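Local coordinates for cell division control protein 4 (PDB 3V7D) that recognises phosphorylated target proteins, such as a CDK inhibitor, as the substrate-binding F-box subunit of an SCF ubiquitin ligase, marking them for degradation, at residues I26-Q31 with T53-K58; V135-D140 with R145-I150; K169-G174 with W232-E237; I282-S287 with L292-V297; D403-S408 with F414-L419. The protein carries 1 engineered substitution. All blocks are in the same frame, centred on the assembly; numbering follows the deposited sequence.

Interaction 1 (I26-Q31 with T53-K58)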
# COMPACT_ATOMS: atom_id res chain seq x y z
N ILE B 26 18.02 18.14 6.42
CA ILE B 26 18.53 17.53 7.64
C ILE B 26 17.48 16.60 8.27
O ILE B 26 17.79 15.49 8.70
CB ILE B 26 18.98 18.60 8.66
CG1 ILE B 26 20.19 19.37 8.11
CG2 ILE B 26 19.34 17.98 10.00
CD1 ILE B 26 20.63 20.55 8.98
N PHE B 27 16.24 17.07 8.31
CA PHE B 27 15.16 16.28 8.88
C PHE B 27 14.83 15.04 8.04
O PHE B 27 14.41 14.02 8.58
CB PHE B 27 13.91 17.13 9.11
CG PHE B 27 14.06 18.13 10.22
CD1 PHE B 27 14.30 17.70 11.52
CD2 PHE B 27 13.95 19.49 9.97
CE1 PHE B 27 14.43 18.62 12.55
CE2 PHE B 27 14.08 20.41 11.00
CZ PHE B 27 14.33 19.97 12.29
N ASN B 28 15.02 15.13 6.73
CA ASN B 28 14.82 13.98 5.86
C ASN B 28 15.83 12.86 6.09
O ASN B 28 15.62 11.74 5.64
CB ASN B 28 14.82 14.40 4.38
CG ASN B 28 13.52 15.07 3.97
OD1 ASN B 28 12.44 14.64 4.38
ND2 ASN B 28 13.61 16.11 3.16
N TYR B 29 16.93 13.17 6.78
CA TYR B 29 17.94 12.16 7.10
C TYR B 29 17.65 11.52 8.44
O TYR B 29 18.39 10.64 8.88
CB TYR B 29 19.33 12.78 7.12
CG TYR B 29 19.92 13.06 5.76
CD1 TYR B 29 19.86 12.10 4.75
CD2 TYR B 29 20.53 14.27 5.48
CE1 TYR B 29 20.40 12.35 3.51
CE2 TYR B 29 21.07 14.53 4.24
CZ TYR B 29 21.01 13.57 3.26
OH TYR B 29 21.54 13.82 2.02
N LEU B 30 16.59 11.96 9.10
CA LEU B 30 16.27 11.44 10.43
C LEU B 30 15.14 10.41 10.39
O LEU B 30 14.30 10.42 9.49
CB LEU B 30 15.90 12.59 11.37
CG LEU B 30 17.07 13.46 11.83
CD1 LEU B 30 16.58 14.69 12.56
CD2 LEU B 30 18.00 12.65 12.73
N GLN B 31 15.14 9.52 11.37
CA GLN B 31 14.03 8.60 11.57
C GLN B 31 12.89 9.36 12.22
O GLN B 31 13.11 10.42 12.81
CB GLN B 31 14.45 7.44 12.47
CG GLN B 31 15.54 6.57 11.88
CD GLN B 31 16.13 5.62 12.91
OE1 GLN B 31 15.90 5.78 14.11
NE2 GLN B 31 16.88 4.63 12.44
N THR B 53 5.11 19.55 3.73
CA THR B 53 4.28 18.41 3.37
C THR B 53 5.20 17.24 3.03
O THR B 53 4.98 16.12 3.48
CB THR B 53 3.39 18.73 2.15
OG1 THR B 53 2.34 19.61 2.55
CG2 THR B 53 2.79 17.46 1.56
N SER B 54 6.24 17.54 2.26
CA SER B 54 7.13 16.51 1.72
C SER B 54 7.75 15.63 2.80
O SER B 54 7.90 14.43 2.61
CB SER B 54 8.22 17.15 0.85
OG SER B 54 9.07 17.98 1.60
N LEU B 55 8.10 16.23 3.93
CA LEU B 55 8.69 15.49 5.04
C LEU B 55 7.79 14.32 5.45
O LEU B 55 8.26 13.19 5.58
CB LEU B 55 8.92 16.41 6.23
CG LEU B 55 9.69 15.90 7.45
CD1 LEU B 55 10.36 17.07 8.14
CD2 LEU B 55 8.77 15.19 8.43
N TRP B 56 6.51 14.60 5.65
CA TRP B 56 5.57 13.58 6.09
C TRP B 56 5.11 12.69 4.95
O TRP B 56 4.79 11.52 5.16
CB TRP B 56 4.38 14.24 6.80
CG TRP B 56 4.83 14.96 8.02
CD1 TRP B 56 4.99 16.30 8.17
CD2 TRP B 56 5.26 14.36 9.25
NE1 TRP B 56 5.46 16.59 9.43
CE2 TRP B 56 5.63 15.41 10.11
CE3 TRP B 56 5.34 13.05 9.71
CZ2 TRP B 56 6.09 15.19 11.40
CZ3 TRP B 56 5.79 12.83 11.00
CH2 TRP B 56 6.16 13.89 11.83
N LYS B 57 5.11 13.24 3.74
CA LYS B 57 4.85 12.44 2.54
C LYS B 57 5.90 11.35 2.39
O LYS B 57 5.58 10.18 2.18
CB LYS B 57 4.82 13.32 1.29
CG LYS B 57 4.50 12.56 0.01
CD LYS B 57 4.55 13.45 -1.22
CE LYS B 57 4.21 12.67 -2.48
NZ LYS B 57 4.27 13.51 -3.71
N LYS B 58 7.17 11.74 2.52
CA LYS B 58 8.29 10.80 2.43
C LYS B 58 8.21 9.70 3.48
O LYS B 58 8.44 8.53 3.17
CB LYS B 58 9.63 11.54 2.54
CG LYS B 58 10.03 12.33 1.31
CD LYS B 58 11.27 13.18 1.59
CE LYS B 58 11.92 13.69 0.32
NZ LYS B 58 11.03 14.59 -0.46
O HOH W 1 10.99 12.53 5.75
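A small, partly buried contact between the end of helix 20-27 and helix 53-62, with a water lying between them, sets Phe27 and Asn28 against Leu55 and Lys58. Its apolar half is a single methyl touch: Leu55 holds CG anti to the backbone N (chi1 -173°), and this carries CD1 to within 3.7 Å of Phe27 CB. Beside it, the Asn28 and Lys58 side chains are nearly perpendicular, with Asn28 OD1 3.4 Å from Lys58 CD; the lysine offers its methylenes here, not its charge. Both segments belong to the F-box, the helical module through which such subunits join Skp1, and Ile26 and Leu30 indeed pack on apolar side chains of the other protein chain. No direct hydrogen bond links the segments. Instead one water sits 2.9 Å from Asn28 OD1 and 2.8 Å from Leu55 O, placed to donate to either. With an alanine here in place of Asn28, that water would probably lose its hold on this segment, and the Lys58 chain would lose the amide it lies across. Phe27 reaches on to Ile48 and Ile49 of helix 43-49.

Interaction 2 (V135-D140 with R145-I150)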
# COMPACT_ATOMS: atom_id res chain seq x y z
N VAL B 135 -18.56 -5.63 7.55
CA VAL B 135 -18.06 -6.95 7.18
C VAL B 135 -19.26 -7.71 6.64
O VAL B 135 -20.31 -7.77 7.28
CB VAL B 135 -17.45 -7.72 8.36
CG1 VAL B 135 -16.82 -9.02 7.87
CG2 VAL B 135 -16.42 -6.87 9.07
N ILE B 136 -19.11 -8.27 5.45
CA ILE B 136 -20.22 -8.91 4.76
C ILE B 136 -19.82 -10.31 4.32
O ILE B 136 -18.79 -10.49 3.67
CB ILE B 136 -20.67 -8.08 3.55
CG1 ILE B 136 -20.90 -6.62 3.96
CG2 ILE B 136 -21.93 -8.66 2.94
CD1 ILE B 136 -21.02 -5.67 2.80
N THR B 137 -20.63 -11.30 4.68
CA THR B 137 -20.32 -12.69 4.37
C THR B 137 -21.48 -13.40 3.68
O THR B 137 -22.65 -13.10 3.92
CB THR B 137 -19.98 -13.49 5.65
OG1 THR B 137 -21.02 -13.29 6.61
CG2 THR B 137 -18.65 -13.04 6.23
N GLY B 138 -21.13 -14.35 2.81
CA GLY B 138 -22.12 -15.19 2.17
C GLY B 138 -21.81 -16.66 2.41
O GLY B 138 -20.65 -17.03 2.60
N ALA B 139 -22.84 -17.49 2.41
CA ALA B 139 -22.64 -18.93 2.56
C ALA B 139 -23.65 -19.75 1.75
O ALA B 139 -24.51 -19.20 1.06
CB ALA B 139 -22.69 -19.32 4.02
N ASP B 140 -23.54 -21.06 1.86
CA ASP B 140 -24.43 -21.95 1.13
C ASP B 140 -25.77 -22.09 1.84
O ASP B 140 -26.63 -22.86 1.42
CB ASP B 140 -23.79 -23.32 0.92
CG ASP B 140 -24.16 -23.94 -0.41
OD1 ASP B 140 -24.06 -23.23 -1.44
OD2 ASP B 140 -24.57 -25.12 -0.43
N ARG B 145 -24.81 -12.08 5.52
CA ARG B 145 -24.77 -11.45 6.83
C ARG B 145 -23.89 -10.21 6.83
O ARG B 145 -22.81 -10.20 6.24
CB ARG B 145 -24.33 -12.44 7.92
CG ARG B 145 -25.33 -13.58 8.13
CD ARG B 145 -24.85 -14.58 9.17
NE ARG B 145 -24.92 -14.06 10.54
CZ ARG B 145 -26.01 -14.11 11.30
NH1 ARG B 145 -27.13 -14.63 10.83
NH2 ARG B 145 -25.98 -13.62 12.53
N VAL B 146 -24.38 -9.16 7.49
CA VAL B 146 -23.68 -7.88 7.53
C VAL B 146 -23.30 -7.55 8.97
O VAL B 146 -24.12 -7.63 9.88
CB VAL B 146 -24.57 -6.75 6.98
CG1 VAL B 146 -23.80 -5.44 6.96
CG2 VAL B 146 -25.08 -7.10 5.58
N TYR B 147 -22.04 -7.17 9.16
CA TYR B 147 -21.52 -6.85 10.48
C TYR B 147 -20.93 -5.44 10.52
O TYR B 147 -20.43 -4.93 9.51
CB TYR B 147 -20.44 -7.85 10.90
CG TYR B 147 -20.85 -9.31 10.90
CD1 TYR B 147 -20.94 -10.03 9.72
CD2 TYR B 147 -21.10 -9.97 12.10
CE1 TYR B 147 -21.29 -11.37 9.72
CE2 TYR B 147 -21.45 -11.32 12.11
CZ TYR B 147 -21.55 -12.01 10.92
OH TYR B 147 -21.90 -13.34 10.93
N ASP B 148 -20.99 -4.83 11.70
CA ASP B 148 -20.37 -3.54 11.98
C ASP B 148 -18.97 -3.82 12.52
O ASP B 148 -18.83 -4.43 13.57
CB ASP B 148 -21.22 -2.82 13.03
CG ASP B 148 -20.70 -1.44 13.39
OD1 ASP B 148 -19.50 -1.15 13.21
OD2 ASP B 148 -21.51 -0.63 13.89
N SER B 149 -17.94 -3.37 11.82
CA SER B 149 -16.57 -3.66 12.26
C SER B 149 -16.06 -2.68 13.32
O SER B 149 -15.06 -2.95 13.99
CB SER B 149 -15.60 -3.71 11.07
OG SER B 149 -15.67 -2.52 10.29
N ILE B 150 -16.75 -1.55 13.46
CA ILE B 150 -16.37 -0.57 14.47
C ILE B 150 -16.83 -1.02 15.86
O ILE B 150 -16.03 -1.13 16.79
CB ILE B 150 -16.96 0.83 14.16
CG1 ILE B 150 -16.41 1.37 12.84
CG2 ILE B 150 -16.67 1.80 15.31
CD1 ILE B 150 -16.99 2.71 12.45
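Val135 to Thr137 and Arg145 to Tyr147 run antiparallel, the short strand axes 4.6 Å apart at closest approach and 160° between their directions. They form the hairpin of WD repeat 1, the two inner strands of a four-stranded propeller blade. Val135 with Tyr147 and Thr137 with Arg145 are hydrogen-bonded pairs, each closed by two N-H...O bonds; Ile136 and Val146 make the non-hydrogen-bonded pair between them, with Ile136 CG1 4.3 Å from Val146 CG1. The other face carries Val135, Thr137, Arg145 and Tyr147, and there Val135 and Tyr147 continue on to Leu458 of the neighbouring blade. Val135 CB lies 3.9 Å from Tyr147 CB, and Val135 CG2 reaches Ser149 CB at 3.8 Å. Thr137 comes to the Tyr147 ring at its edge, in plane, OG1 standing 3.7 Å from CE1. That OG1 is hydrogen-bonded to His120 NE2, the histidine-hydroxyl pair familiar from WD40 blades, although the tyrosine ring itself gives the threonine no hydrogen bond. The phenol is engaged further out: Tyr147 OH bonds to Arg118 O and accepts from Arg145. Bent at chi3 (73°), the arginine chain turns its guanidinium edge to the hydroxyl and sends NH1 on to Gln157, while NE meets Tyr147 OH at 3.1 Å, only slightly out of the guanidinium plane.

Interaction 3 (K169-G174 with W232-E237)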
# COMPACT_ATOMS: atom_id res chain seq x y z
N LYS B 169 -19.80 -8.51 -3.83
CA LYS B 169 -19.00 -7.33 -4.12
C LYS B 169 -19.66 -6.08 -3.57
O LYS B 169 -20.78 -5.73 -3.95
CB LYS B 169 -18.76 -7.18 -5.62
CG LYS B 169 -17.67 -6.19 -5.99
CD LYS B 169 -16.29 -6.77 -5.71
CE LYS B 169 -15.19 -5.81 -6.15
NZ LYS B 169 -13.84 -6.47 -6.16
N TYR B 170 -18.96 -5.40 -2.67
CA TYR B 170 -19.45 -4.16 -2.10
C TYR B 170 -19.20 -3.02 -3.09
O TYR B 170 -18.13 -2.93 -3.68
CB TYR B 170 -18.76 -3.88 -0.77
CG TYR B 170 -19.25 -2.63 -0.08
CD1 TYR B 170 -20.35 -2.67 0.76
CD2 TYR B 170 -18.62 -1.41 -0.28
CE1 TYR B 170 -20.81 -1.54 1.39
CE2 TYR B 170 -19.07 -0.27 0.35
CZ TYR B 170 -20.16 -0.34 1.19
OH TYR B 170 -20.62 0.80 1.82
N ALA B 171 -20.20 -2.16 -3.27
CA ALA B 171 -20.06 -1.05 -4.20
C ALA B 171 -19.69 0.25 -3.47
O ALA B 171 -18.53 0.66 -3.46
CB ALA B 171 -21.35 -0.86 -5.00
N HIS B 172 -20.69 0.87 -2.86
CA HIS B 172 -20.52 2.13 -2.15
C HIS B 172 -21.84 2.46 -1.47
O HIS B 172 -22.90 2.02 -1.92
CB HIS B 172 -20.18 3.25 -3.12
CG HIS B 172 -21.29 3.56 -4.09
ND1 HIS B 172 -21.46 2.85 -5.27
CD2 HIS B 172 -22.28 4.48 -4.05
CE1 HIS B 172 -22.51 3.33 -5.91
NE2 HIS B 172 -23.02 4.32 -5.20
N GLY B 173 -21.78 3.22 -0.39
CA GLY B 173 -22.99 3.69 0.28
C GLY B 173 -23.92 2.59 0.74
O GLY B 173 -25.14 2.73 0.66
N GLY B 174 -23.36 1.48 1.21
CA GLY B 174 -24.15 0.38 1.72
C GLY B 174 -24.84 -0.44 0.65
O GLY B 174 -25.77 -1.19 0.94
N TRP B 232 -24.03 -5.68 -16.56
CA TRP B 232 -25.20 -4.92 -16.12
C TRP B 232 -24.79 -3.57 -15.56
O TRP B 232 -23.72 -3.43 -14.96
CB TRP B 232 -25.99 -5.67 -15.04
CG TRP B 232 -25.86 -7.16 -15.04
CD1 TRP B 232 -24.77 -7.90 -14.68
CD2 TRP B 232 -26.89 -8.10 -15.37
NE1 TRP B 232 -25.04 -9.24 -14.79
CE2 TRP B 232 -26.34 -9.39 -15.22
CE3 TRP B 232 -28.21 -7.98 -15.80
CZ2 TRP B 232 -27.07 -10.55 -15.47
CZ3 TRP B 232 -28.94 -9.14 -16.06
CH2 TRP B 232 -28.37 -10.40 -15.89
N LYS B 233 -25.64 -2.56 -15.75
CA LYS B 233 -25.45 -1.28 -15.08
C LYS B 233 -25.90 -1.40 -13.63
O LYS B 233 -26.92 -2.02 -13.34
CB LYS B 233 -26.23 -0.17 -15.79
CG LYS B 233 -25.69 0.17 -17.17
CD LYS B 233 -26.46 1.32 -17.81
CE LYS B 233 -27.87 0.90 -18.15
NZ LYS B 233 -27.91 -0.12 -19.23
N LEU B 234 -25.13 -0.81 -12.72
CA LEU B 234 -25.51 -0.76 -11.31
C LEU B 234 -26.52 0.36 -11.10
O LEU B 234 -26.22 1.52 -11.37
CB LEU B 234 -24.28 -0.53 -10.42
CG LEU B 234 -24.54 -0.43 -8.92
CD1 LEU B 234 -24.95 -1.78 -8.35
CD2 LEU B 234 -23.31 0.11 -8.19
N PRO B 235 -27.72 0.01 -10.64
CA PRO B 235 -28.81 0.98 -10.42
C PRO B 235 -28.43 2.09 -9.44
O PRO B 235 -27.74 1.85 -8.45
CB PRO B 235 -29.92 0.11 -9.83
CG PRO B 235 -29.65 -1.26 -10.36
CD PRO B 235 -28.16 -1.37 -10.39
N LYS B 236 -28.89 3.31 -9.72
CA LYS B 236 -28.62 4.47 -8.89
C LYS B 236 -29.56 4.55 -7.69
O LYS B 236 -30.62 3.92 -7.68
CB LYS B 236 -28.70 5.76 -9.71
CG LYS B 236 -29.35 5.59 -11.09
CD LYS B 236 -30.87 5.49 -11.01
CE LYS B 236 -31.48 5.25 -12.39
NZ LYS B 236 -30.97 3.99 -13.00
N GLU B 237 -29.17 5.32 -6.68
CA GLU B 237 -29.98 5.47 -5.46
C GLU B 237 -31.18 6.39 -5.68
O GLU B 237 -31.18 7.23 -6.58
CB GLU B 237 -29.12 5.98 -4.30
CG GLU B 237 -28.03 5.02 -3.85
CD GLU B 237 -26.67 5.35 -4.44
OE1 GLU B 237 -26.57 6.32 -5.22
OE2 GLU B 237 -25.69 4.64 -4.12
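Two neighbouring blades of the WD40 propeller meet where Ala171 and His172, at the end of strand 165-170 of WD repeat 2, face Leu234 and Glu237, beyond strand 229-233 of WD repeat 3. The better-defined part is apolar. Leu234, extended with CG anti to the backbone N (chi1 179°), puts one methyl to both partners: CD2 is 3.9 Å from Ala171 CB and 4.0 Å from His172 CE1. The leucine and the histidine run antiparallel alongside one another, and Leu234 also rests on Lys218 and Ile220 of its own blade. Glu237 and His172 reach toward each other from opposing sides, the carboxylate plane 82° from the ring. His172 NE2 stands 2.9 Å from Glu237 OE2, yet the hydrogen bond is weak because it is sharply bent, and the glutamate is poorly ordered. On the WD 2 side this end is braced by Gly174 N, which donates to Tyr170 OH at 2.9 Å. The contact joins the loops of two consecutive blades, side by side in the ring of a WD40 beta-propeller.

Interaction 4 (I282-S287 with L292-V297)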
# COMPACT_ATOMS: atom_id res chain seq x y z
N ILE B 282 -12.02 -2.11 -19.06
CA ILE B 282 -11.33 -3.36 -19.31
C ILE B 282 -11.61 -4.40 -18.23
O ILE B 282 -11.45 -4.14 -17.04
CB ILE B 282 -9.81 -3.16 -19.42
CG1 ILE B 282 -9.49 -2.21 -20.57
CG2 ILE B 282 -9.12 -4.50 -19.65
CD1 ILE B 282 -9.89 -2.76 -21.93
N VAL B 283 -12.05 -5.58 -18.66
CA VAL B 283 -12.33 -6.69 -17.76
C VAL B 283 -11.69 -7.97 -18.26
O VAL B 283 -11.78 -8.29 -19.45
CB VAL B 283 -13.85 -6.91 -17.61
CG1 VAL B 283 -14.13 -8.13 -16.75
CG2 VAL B 283 -14.52 -5.68 -17.02
N VAL B 284 -11.03 -8.69 -17.36
CA VAL B 284 -10.42 -9.97 -17.70
C VAL B 284 -11.16 -11.13 -17.04
O VAL B 284 -11.45 -11.09 -15.84
CB VAL B 284 -8.94 -10.02 -17.28
CG1 VAL B 284 -8.31 -11.34 -17.69
CG2 VAL B 284 -8.18 -8.85 -17.88
N SER B 285 -11.48 -12.16 -17.82
CA SER B 285 -12.10 -13.36 -17.27
C SER B 285 -11.16 -14.55 -17.40
O SER B 285 -10.41 -14.64 -18.36
CB SER B 285 -13.41 -13.67 -18.00
OG SER B 285 -13.16 -14.01 -19.36
N GLY B 286 -11.21 -15.45 -16.42
CA GLY B 286 -10.47 -16.70 -16.48
C GLY B 286 -11.42 -17.88 -16.42
O GLY B 286 -12.41 -17.84 -15.69
N SER B 287 -11.12 -18.93 -17.18
CA SER B 287 -12.06 -20.05 -17.30
C SER B 287 -11.43 -21.42 -17.08
O SER B 287 -10.21 -21.58 -17.15
CB SER B 287 -12.73 -20.02 -18.68
OG SER B 287 -13.36 -21.26 -18.99
N LEU B 292 -7.84 -17.26 -20.83
CA LEU B 292 -8.41 -16.03 -20.32
C LEU B 292 -8.82 -15.15 -21.49
O LEU B 292 -8.26 -15.25 -22.58
CB LEU B 292 -7.41 -15.27 -19.44
CG LEU B 292 -6.85 -16.03 -18.24
CD1 LEU B 292 -5.49 -16.63 -18.59
CD2 LEU B 292 -6.74 -15.10 -17.06
N ILE B 293 -9.80 -14.28 -21.26
CA ILE B 293 -10.20 -13.32 -22.27
C ILE B 293 -10.18 -11.91 -21.70
O ILE B 293 -10.65 -11.67 -20.59
CB ILE B 293 -11.59 -13.64 -22.87
CG1 ILE B 293 -11.58 -15.04 -23.50
CG2 ILE B 293 -11.97 -12.61 -23.90
CD1 ILE B 293 -12.88 -15.40 -24.20
N VAL B 294 -9.61 -10.98 -22.47
CA VAL B 294 -9.62 -9.57 -22.10
C VAL B 294 -10.75 -8.89 -22.85
O VAL B 294 -10.76 -8.85 -24.08
CB VAL B 294 -8.30 -8.89 -22.47
CG1 VAL B 294 -8.30 -7.44 -21.98
CG2 VAL B 294 -7.12 -9.65 -21.88
N TRP B 295 -11.72 -8.36 -22.11
CA TRP B 295 -12.91 -7.78 -22.71
C TRP B 295 -12.90 -6.25 -22.67
O TRP B 295 -12.25 -5.65 -21.81
CB TRP B 295 -14.17 -8.27 -22.00
CG TRP B 295 -14.29 -9.76 -21.89
CD1 TRP B 295 -13.87 -10.55 -20.85
CD2 TRP B 295 -14.89 -10.65 -22.84
NE1 TRP B 295 -14.17 -11.87 -21.10
CE2 TRP B 295 -14.80 -11.95 -22.32
CE3 TRP B 295 -15.50 -10.47 -24.09
CZ2 TRP B 295 -15.29 -13.07 -23.00
CZ3 TRP B 295 -15.98 -11.57 -24.76
CH2 TRP B 295 -15.87 -12.86 -24.21
N ASP B 296 -13.62 -5.64 -23.60
CA ASP B 296 -13.89 -4.21 -23.58
C ASP B 296 -15.39 -4.04 -23.37
O ASP B 296 -16.16 -4.09 -24.32
CB ASP B 296 -13.45 -3.56 -24.89
CG ASP B 296 -13.51 -2.04 -24.85
OD1 ASP B 296 -14.46 -1.48 -24.28
OD2 ASP B 296 -12.59 -1.40 -25.41
N VAL B 297 -15.79 -3.82 -22.12
CA VAL B 297 -17.21 -3.80 -21.77
C VAL B 297 -17.92 -2.53 -22.23
O VAL B 297 -19.13 -2.39 -22.06
CB VAL B 297 -17.41 -3.99 -20.26
CG1 VAL B 297 -16.85 -5.33 -19.82
CG2 VAL B 297 -16.76 -2.84 -19.49
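Trp295 turns the pyrrole edge of its indole to Ser285, across the central hairpin of the WD repeat 4 blade. NE1 donates to Ser285 OG at 2.9 Å, almost straight (168°) and close to the ring plane. Ile293, two residues back on the tryptophan's own strand, lays CG2 over the centre of one ring face, which helps fix the rotation of the indole. Val283, on the same side of the sheet, stands nearly perpendicular to Val297, CG2 to CG1 3.7 Å. On the opposite face aliphatic side chains meet: Ile282 crosses Val294 obliquely, CG2 to CG1 3.8 Å, and Val284 CG1 approaches Leu292 CD2 at 4.1 Å. A phenylalanine in place of Trp295 would probably keep some of the ring packing but leave Ser285 OG without its indole donor. Ser285 OG is also bonded to His269 NE2, giving the Trp-Ser-His part of the structural tetrad known from WD40 repeats. Since the buried hydroxyl accepts from the indole, it probably gives its own proton to the imidazole, which would favour a neutral His269 with an unprotonated NE2.

Interaction 5 (D403-S408 with F414-L419)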
# COMPACT_ATOMS: atom_id res chain seq x y z
N ASP B 403 1.87 -4.29 1.81
CA ASP B 403 3.32 -4.20 1.66
C ASP B 403 4.03 -4.60 2.94
O ASP B 403 5.18 -5.02 2.91
CB ASP B 403 3.74 -2.79 1.25
CG ASP B 403 3.34 -2.44 -0.17
OD1 ASP B 403 3.06 -3.36 -0.97
OD2 ASP B 403 3.30 -1.23 -0.48
N ASN B 404 3.33 -4.49 4.07
CA ASN B 404 3.93 -4.72 5.37
C ASN B 404 3.59 -6.06 6.01
O ASN B 404 4.39 -6.62 6.76
CB ASN B 404 3.54 -3.58 6.32
CG ASN B 404 4.19 -2.27 5.95
OD1 ASN B 404 5.35 -2.23 5.55
ND2 ASN B 404 3.44 -1.18 6.07
N ILE B 405 2.41 -6.58 5.71
CA ILE B 405 1.87 -7.73 6.42
C ILE B 405 1.27 -8.77 5.49
O ILE B 405 0.57 -8.43 4.53
CB ILE B 405 0.77 -7.28 7.42
CG1 ILE B 405 1.38 -6.51 8.59
CG2 ILE B 405 -0.01 -8.48 7.96
CD1 ILE B 405 2.10 -7.40 9.59
N LEU B 406 1.55 -10.04 5.76
CA LEU B 406 0.83 -11.16 5.15
C LEU B 406 0.08 -11.93 6.23
O LEU B 406 0.65 -12.29 7.26
CB LEU B 406 1.81 -12.09 4.43
CG LEU B 406 1.28 -13.46 3.98
CD1 LEU B 406 0.27 -13.32 2.85
CD2 LEU B 406 2.41 -14.42 3.57
N VAL B 407 -1.20 -12.18 6.00
CA VAL B 407 -1.98 -13.06 6.87
C VAL B 407 -2.51 -14.20 6.01
O VAL B 407 -3.14 -13.95 4.99
CB VAL B 407 -3.16 -12.32 7.53
CG1 VAL B 407 -3.97 -13.29 8.39
CG2 VAL B 407 -2.68 -11.16 8.37
N SER B 408 -2.25 -15.44 6.41
CA SER B 408 -2.67 -16.59 5.61
C SER B 408 -3.43 -17.63 6.44
O SER B 408 -3.24 -17.73 7.65
CB SER B 408 -1.47 -17.24 4.92
OG SER B 408 -0.45 -17.54 5.86
N PHE B 414 -3.50 -20.31 11.13
CA PHE B 414 -3.77 -18.91 10.88
C PHE B 414 -2.49 -18.16 11.23
O PHE B 414 -2.12 -18.07 12.40
CB PHE B 414 -4.94 -18.45 11.74
CG PHE B 414 -5.35 -17.02 11.52
CD1 PHE B 414 -6.14 -16.67 10.44
CD2 PHE B 414 -4.97 -16.02 12.41
CE1 PHE B 414 -6.53 -15.35 10.23
CE2 PHE B 414 -5.35 -14.70 12.22
CZ PHE B 414 -6.14 -14.37 11.12
N ASN B 415 -1.80 -17.66 10.21
CA ASN B 415 -0.47 -17.07 10.39
C ASN B 415 -0.38 -15.59 9.99
O ASN B 415 -0.97 -15.17 9.00
CB ASN B 415 0.57 -17.87 9.60
CG ASN B 415 0.64 -19.32 10.04
OD1 ASN B 415 0.74 -19.62 11.23
ND2 ASN B 415 0.57 -20.23 9.08
N ILE B 416 0.38 -14.83 10.77
CA ILE B 416 0.63 -13.43 10.47
C ILE B 416 2.14 -13.26 10.28
O ILE B 416 2.93 -13.55 11.19
CB ILE B 416 0.13 -12.52 11.62
CG1 ILE B 416 -1.37 -12.74 11.85
CG2 ILE B 416 0.42 -11.05 11.32
CD1 ILE B 416 -1.94 -11.91 12.98
N TYR B 417 2.54 -12.81 9.09
CA TYR B 417 3.96 -12.64 8.78
C TYR B 417 4.38 -11.17 8.62
O TYR B 417 3.69 -10.38 7.98
CB TYR B 417 4.34 -13.38 7.50
CG TYR B 417 4.00 -14.86 7.47
CD1 TYR B 417 2.76 -15.30 7.01
CD2 TYR B 417 4.93 -15.81 7.86
CE1 TYR B 417 2.46 -16.65 6.96
CE2 TYR B 417 4.64 -17.16 7.82
CZ TYR B 417 3.40 -17.58 7.36
OH TYR B 417 3.11 -18.92 7.32
N ASN B 418 5.53 -10.84 9.20
CA ASN B 418 6.19 -9.56 8.96
C ASN B 418 6.96 -9.64 7.64
O ASN B 418 7.97 -10.34 7.56
CB ASN B 418 7.16 -9.27 10.11
CG ASN B 418 7.88 -7.93 9.98
OD1 ASN B 418 8.09 -7.41 8.88
ND2 ASN B 418 8.26 -7.37 11.12
N LEU B 419 6.49 -8.93 6.62
CA LEU B 419 7.11 -9.01 5.31
C LEU B 419 8.44 -8.25 5.21
O LEU B 419 9.22 -8.48 4.28
CB LEU B 419 6.15 -8.53 4.21
CG LEU B 419 4.92 -9.41 4.00
CD1 LEU B 419 4.14 -8.94 2.78
CD2 LEU B 419 5.31 -10.88 3.87
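The Tyr417 ring meets Ser408 at its edge, in plane, OG lying 3.2 Å from CE1, while Leu406 approaches the same ring obliquely, CD2 to CD1 3.6 Å. Leucine and tyrosine extend in the same direction from adjacent strands. The second ring, Phe414, packs against Val407, whose CG1 is 3.7 Å from CZ; Val407 CG2 also runs beside Ile416 CG1. Held between its backbone N and carbonyl carbon (chi1 53°), Ser408 OG is bonded to His390 NE2, the serine-histidine pair of a WD40 blade. Its neighbour on Tyr417 is the ring carbon CE1, so that approach is packing. Beneath these side chains, Leu406 with Tyr417 and Ser408 with Asn415 are hydrogen-bonded antiparallel pairs. Past the strand end Leu419 N donates to Asn404 O at 3.1 Å from above the carbonyl plane, and Leu419 CD2 folds back to 3.7 Å from Leu406 CB. This hairpin of WD repeat 7 is flanked by strands 396-401 and 424-426 of its own sheet; strand 435-442 of the next blade covers Val407 and Phe414, and helix 87-106 brings Tyr106 OH to Asn404 O and Trp105 onto Ile405.

How the interactions relate
Interactions 2, 4 and 5 solve the same problem in three blades: each is a buried antiparallel hairpin in which a strand hydroxyl binds a histidine near an aromatic ring. They differ in that ring, since interaction 4 alone links it to the hydroxyl by a hydrogen bond. Interaction 3 lies at the surface between two blades and replaces the backbone ladder with a few side-chain touches; it meets interaction 2 directly, Ile136 CD1 lying 3.7 Å from Tyr170 CD1. Interaction 1, partly buried and with a water between its sides, joins helical segments of the F-box, with its centre about 40 Å from that of interaction 2. Interaction 5 is the propeller contact nearest to it, and helix 87-106 touches both.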